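Local coordinates for protein inulin fructotransferase (Bacillus sp. snu-7, PDB 2INV) that converts inulin to a cyclic di-fructose anhydride by intramolecular fructosyl transfer, at residues T162-A167 and T176-V181; R281-C286 and D315-V320. One frame throughout, in Å; residues are numbered along the deposited sequence.

Interaction 1 of 2, residues T162-A167 and T176-V181; sequences TGIEVA and TGMGFV
Ile-164 meets Met-178 and Phe-180 in the interior of the right-handed parallel beta-helix. Met-178 is a selenomethionine. All three residues are buried, and the touching is done largely by one atom, Ile-164 CD1. It lies 3.8 Å from Met-178 CE, and the two side chains reach toward each other tip to tip. The same methyl lies 3.9 Å from Phe-180 CZ. It comes to the edge of the ring, near the ring plane. The Ile-164 and Phe-180 side chains cross at about a right angle. Ile-164 CG1 adds a looser approach of 4.2 Å to Phe-180 CE1. The Met-178 chain bends at chi2 (-94°) and chi3 (-44°), which turns CE toward the isoleucine.

Gly-163 sits at a corner of the chain within strand 162-166. A CB there would point at Phe-180 and come tightly against CD1, so the glycine leaves room for the ring. Around the trio, Phe-140 and Leu-145 touch Ile-164, and Phe-143 touches Met-178. Ala-186 of the following strand touches Phe-180.

The outer side of the strand is different. Glu-165 is partly exposed, takes no part here and hydrogen-bonds Gln-123 NE2 through OE1.

The contact is entirely apolar, made of aliphatic carbons and a ring edge, so it probably contributes to holding the walls together by dispersion and exclusion of water, with no directional bond to fix it.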
loop_
_atom_site.group_PDB
_atom_site.type_symbol
_atom_site.label_atom_id
_atom_site.label_comp_id
_atom_site.label_asym_id
_atom_site.label_seq_id
_atom_site.Cartn_x
_atom_site.Cartn_y
_atom_site.Cartn_z
ATOM N N THR A 162 -22.502 -11.081 -11.528
ATOM C CA THR A 162 -21.195 -10.434 -11.535
ATOM C C THR A 162 -21.377 -9.033 -10.957
ATOM O O THR A 162 -22.396 -8.383 -11.203
ATOM C CB THR A 162 -20.582 -10.328 -12.941
ATOM O OG1 THR A 162 -20.347 -11.640 -13.467
ATOM C CG2 THR A 162 -19.239 -9.590 -12.862
ATOM N N GLY A 163 -20.391 -8.583 -10.185
ATOM C CA GLY A 163 -20.472 -7.279 -9.552
ATOM C C GLY A 163 -20.119 -6.108 -10.448
ATOM O O GLY A 163 -20.963 -5.254 -10.737
ATOM N N ILE A 164 -18.857 -6.043 -10.857
ATOM C CA ILE A 164 -18.389 -4.968 -11.724
ATOM C C ILE A 164 -17.580 -5.585 -12.849
ATOM O O ILE A 164 -16.629 -6.331 -12.602
ATOM C CB ILE A 164 -17.480 -3.984 -10.963
ATOM C CG1 ILE A 164 -18.294 -3.231 -9.914
ATOM C CG2 ILE A 164 -16.829 -3.002 -11.938
ATOM C CD1 ILE A 164 -17.459 -2.347 -8.998
ATOM N N GLU A 165 -17.959 -5.297 -14.087
ATOM C CA GLU A 165 -17.226 -5.845 -15.217
ATOM C C GLU A 165 -16.896 -4.787 -16.247
ATOM O O GLU A 165 -17.773 -4.081 -16.752
ATOM C CB GLU A 165 -18.001 -6.985 -15.882
ATOM C CG GLU A 165 -17.458 -7.339 -17.245
ATOM C CD GLU A 165 -17.813 -8.738 -17.691
ATOM O OE1 GLU A 165 -18.835 -9.281 -17.222
ATOM O OE2 GLU A 165 -17.052 -9.300 -18.513
ATOM N N VAL A 166 -15.611 -4.682 -16.557
ATOM C CA VAL A 166 -15.131 -3.713 -17.531
ATOM C C VAL A 166 -14.755 -4.475 -18.799
ATOM O O VAL A 166 -13.671 -5.070 -18.885
ATOM C CB VAL A 166 -13.908 -2.966 -16.989
ATOM C CG1 VAL A 166 -13.396 -1.990 -18.024
ATOM C CG2 VAL A 166 -14.299 -2.229 -15.708
ATOM N N ALA A 167 -15.646 -4.441 -19.788
ATOM C CA ALA A 167 -15.434 -5.166 -21.033
ATOM C C ALA A 167 -14.645 -4.456 -22.141
ATOM O O ALA A 167 -14.140 -5.116 -23.050
ATOM C CB ALA A 167 -16.774 -5.618 -21.574
ATOM N N THR A 176 -11.288 1.088 -5.412
ATOM C CA THR A 176 -10.830 1.018 -4.030
ATOM C C THR A 176 -11.900 1.102 -2.936
ATOM O O THR A 176 -12.995 1.602 -3.151
ATOM C CB THR A 176 -9.749 2.092 -3.769
ATOM O OG1 THR A 176 -9.252 1.957 -2.433
ATOM C CG2 THR A 176 -10.327 3.488 -3.956
ATOM N N GLY A 177 -11.551 0.573 -1.766
ATOM C CA GLY A 177 -12.426 0.566 -0.603
ATOM C C GLY A 177 -13.722 -0.203 -0.744
ATOM O O GLY A 177 -14.643 -0.026 0.044
HETATM N N MSE A 178 -13.792 -1.086 -1.730
HETATM C CA MSE A 178 -15.014 -1.844 -1.971
HETATM C C MSE A 178 -15.241 -3.092 -1.133
HETATM O O MSE A 178 -14.343 -3.586 -0.433
HETATM C CB MSE A 178 -15.105 -2.230 -3.446
HETATM C CG MSE A 178 -14.972 -1.052 -4.411
HETATM SE SE MSE A 178 -16.661 -0.297 -4.930
HETATM C CE MSE A 178 -17.605 -1.952 -5.255
ATOM N N GLY A 179 -16.472 -3.587 -1.222
ATOM C CA GLY A 179 -16.870 -4.781 -0.510
ATOM C C GLY A 179 -17.648 -5.635 -1.490
ATOM O O GLY A 179 -18.702 -5.223 -1.983
ATOM N N PHE A 180 -17.110 -6.808 -1.806
ATOM C CA PHE A 180 -17.760 -7.729 -2.730
ATOM C C PHE A 180 -18.063 -8.985 -1.936
ATOM O O PHE A 180 -17.176 -9.525 -1.271
ATOM C CB PHE A 180 -16.823 -8.100 -3.881
ATOM C CG PHE A 180 -16.492 -6.960 -4.799
ATOM C CD1 PHE A 180 -17.259 -6.706 -5.938
ATOM C CD2 PHE A 180 -15.376 -6.173 -4.557
ATOM C CE1 PHE A 180 -16.909 -5.694 -6.820
ATOM C CE2 PHE A 180 -15.019 -5.157 -5.436
ATOM C CZ PHE A 180 -15.781 -4.916 -6.569
ATOM N N VAL A 181 -19.296 -9.469 -2.015
ATOM C CA VAL A 181 -19.637 -10.675 -1.287
ATOM C C VAL A 181 -20.726 -11.507 -1.959
ATOM O O VAL A 181 -21.707 -10.971 -2.481
ATOM C CB VAL A 181 -20.030 -10.329 0.167
ATOM C CG1 VAL A 181 -21.265 -9.443 0.188
ATOM C CG2 VAL A 181 -20.269 -11.600 0.959
#

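Interaction 2 of 2, residues R281-C286 and D315-V320; sequences RLLNGC and DLYGVV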
loop_
_atom_site.group_PDB
_atom_site.type_symbol
_atom_site.label_atom_id
_atom_site.label_comp_id
_atom_site.label_asym_id
_atom_site.label_seq_id
_atom_site.Cartn_x
_atom_site.Cartn_y
_atom_site.Cartn_z
ATOM N N ARG A 281 0.099 -19.898 -9.586
ATOM C CA ARG A 281 0.329 -20.521 -10.889
ATOM C C ARG A 281 0.828 -19.622 -12.018
ATOM O O ARG A 281 0.272 -18.559 -12.287
ATOM C CB ARG A 281 -0.944 -21.223 -11.358
ATOM C CG ARG A 281 -1.489 -22.252 -10.383
ATOM C CD ARG A 281 -2.659 -23.001 -11.003
ATOM N NE ARG A 281 -3.595 -23.494 -9.996
ATOM C CZ ARG A 281 -4.694 -24.188 -10.277
ATOM N NH1 ARG A 281 -4.992 -24.473 -11.537
ATOM N NH2 ARG A 281 -5.494 -24.599 -9.301
ATOM N N LEU A 282 1.888 -20.075 -12.677
ATOM C CA LEU A 282 2.467 -19.373 -13.819
ATOM C C LEU A 282 2.332 -20.354 -14.973
ATOM O O LEU A 282 3.125 -21.278 -15.152
ATOM C CB LEU A 282 3.931 -19.000 -13.571
ATOM C CG LEU A 282 4.126 -17.483 -13.457
ATOM C CD1 LEU A 282 3.285 -16.927 -12.322
ATOM C CD2 LEU A 282 5.596 -17.161 -13.239
ATOM N N LEU A 283 1.274 -20.138 -15.742
ATOM C CA LEU A 283 0.896 -20.991 -16.861
ATOM C C LEU A 283 1.063 -20.422 -18.256
ATOM O O LEU A 283 1.206 -19.219 -18.455
ATOM C CB LEU A 283 -0.572 -21.382 -16.698
ATOM C CG LEU A 283 -0.978 -21.755 -15.274
ATOM C CD1 LEU A 283 -2.488 -21.848 -15.152
ATOM C CD2 LEU A 283 -0.312 -23.067 -14.921
ATOM N N ASN A 284 1.030 -21.332 -19.219
ATOM C CA ASN A 284 1.117 -21.003 -20.626
ATOM C C ASN A 284 2.206 -19.984 -20.942
ATOM O O ASN A 284 1.937 -18.885 -21.431
ATOM C CB ASN A 284 -0.260 -20.516 -21.066
ATOM C CG ASN A 284 -1.366 -21.444 -20.594
ATOM O OD1 ASN A 284 -2.462 -21.004 -20.240
ATOM N ND2 ASN A 284 -1.068 -22.739 -20.558
ATOM N N GLY A 285 3.434 -20.364 -20.613
ATOM C CA GLY A 285 4.592 -19.537 -20.870
ATOM C C GLY A 285 4.663 -18.139 -20.288
ATOM O O GLY A 285 4.550 -17.158 -21.023
ATOM N N CYS A 286 4.867 -18.028 -18.980
ATOM C CA CYS A 286 5.009 -16.712 -18.369
ATOM C C CYS A 286 6.513 -16.495 -18.347
ATOM O O CYS A 286 7.264 -17.380 -17.926
ATOM C CB CYS A 286 4.439 -16.696 -16.947
ATOM S SG CYS A 286 2.639 -16.811 -16.868
ATOM N N ASP A 315 -0.897 -33.230 -5.102
ATOM C CA ASP A 315 0.237 -32.575 -4.461
ATOM C C ASP A 315 1.542 -32.585 -5.232
ATOM O O ASP A 315 2.569 -32.145 -4.722
ATOM C CB ASP A 315 0.444 -33.177 -3.079
ATOM C CG ASP A 315 -0.658 -32.785 -2.118
ATOM O OD1 ASP A 315 -0.576 -31.679 -1.536
ATOM O OD2 ASP A 315 -1.623 -33.562 -1.958
ATOM N N LEU A 316 1.515 -33.090 -6.456
ATOM C CA LEU A 316 2.731 -33.096 -7.253
ATOM C C LEU A 316 2.670 -31.905 -8.216
ATOM O O LEU A 316 3.656 -31.569 -8.870
ATOM C CB LEU A 316 2.894 -34.428 -7.995
ATOM C CG LEU A 316 3.225 -35.605 -7.064
ATOM C CD1 LEU A 316 3.227 -36.910 -7.837
ATOM C CD2 LEU A 316 4.587 -35.378 -6.419
ATOM N N TYR A 317 1.505 -31.250 -8.271
ATOM C CA TYR A 317 1.307 -30.066 -9.114
ATOM C C TYR A 317 2.197 -28.983 -8.516
ATOM O O TYR A 317 2.740 -28.136 -9.241
ATOM C CB TYR A 317 -0.155 -29.593 -9.059
ATOM C CG TYR A 317 -0.509 -28.496 -10.047
ATOM C CD1 TYR A 317 -0.743 -28.790 -11.388
ATOM C CD2 TYR A 317 -0.627 -27.165 -9.638
ATOM C CE1 TYR A 317 -1.097 -27.790 -12.303
ATOM C CE2 TYR A 317 -0.974 -26.149 -10.547
ATOM C CZ TYR A 317 -1.210 -26.474 -11.878
ATOM O OH TYR A 317 -1.567 -25.496 -12.772
ATOM N N GLY A 318 2.332 -29.018 -7.189
ATOM C CA GLY A 318 3.146 -28.038 -6.497
ATOM C C GLY A 318 2.328 -26.879 -5.965
ATOM O O GLY A 318 1.335 -26.490 -6.582
ATOM N N VAL A 319 2.723 -26.335 -4.815
ATOM C CA VAL A 319 2.013 -25.199 -4.235
ATOM C C VAL A 319 2.267 -24.028 -5.172
ATOM O O VAL A 319 1.417 -23.149 -5.342
ATOM C CB VAL A 319 2.548 -24.845 -2.833
ATOM C CG1 VAL A 319 2.659 -26.099 -1.986
ATOM C CG2 VAL A 319 3.902 -24.170 -2.947
ATOM N N VAL A 320 3.459 -24.028 -5.762
ATOM C CA VAL A 320 3.853 -23.002 -6.710
ATOM C C VAL A 320 4.217 -23.723 -7.993
ATOM O O VAL A 320 5.152 -24.539 -8.032
ATOM C CB VAL A 320 5.049 -22.181 -6.198
ATOM C CG1 VAL A 320 5.576 -21.284 -7.314
ATOM C CG2 VAL A 320 4.621 -21.339 -5.008
#
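Tyr-317 lies across the side chain of Arg-281, and Leu-283 touches the tyrosine hydroxyl. The van der Waals contacts come first. Arg-281 CD is 3.2 Å from Tyr-317 OH and 3.6 Å from CE2 of the same ring. It approaches the ring at its edge, near the ring plane. Arg-281 CG lies in that plane, 3.9 Å from Tyr-317 CE2. Leu-283 CD2 is 3.5 Å from Tyr-317 OH, and the two side chains cross at about a right angle. CG of Tyr-317 is anti to the backbone N (chi1 -172°), and this sends the ring out from the loop to the strand.

The flat groups form a second kind of contact. Tyr-317 CE2 sits over one face of the Arg-281 guanidinium, 3.8 Å from NE. The planes are 69° apart, so this is not a parallel stack.

Strand 280-283 belongs to one face of the right-handed parallel beta-helix. The loop holding Tyr-317 leads into strand 320-323, its parallel neighbour in the next coil.

The polar bonds of the arginine run to other residues. NH2 bonds Arg-254 O and NE bonds Gly-278 O, which fixes the guanidinium. With an alanine here the carbonyls of Arg-254 and Gly-278 would probably lose these donors, and the ring edge would lose its contact with the arginine chain, keeping Leu-283. The tyrosine ring also stacks with His-321.

How the interactions relate
Both contacts belong to the same parallel beta-helix but lie in different coils. Their centres are about 27 Å apart and their nearest atoms about 19 Å apart, so they do not touch. Along the chain, interaction 1 closes before interaction 2 opens. Interaction 1 is buried, its centre about 10 Å from the centre of the chain. Interaction 2 is only partly buried, its centre about 17 Å from the centre of the chain. In interaction 1 the side chain of Met-178 is about 11 Å from a bound phosphonate, and the side chain of Phe-180 is about 11 Å from a bound fructose. None of the residues in the sugar pockets belongs to either contact, which is consistent with both being packing within the solenoid.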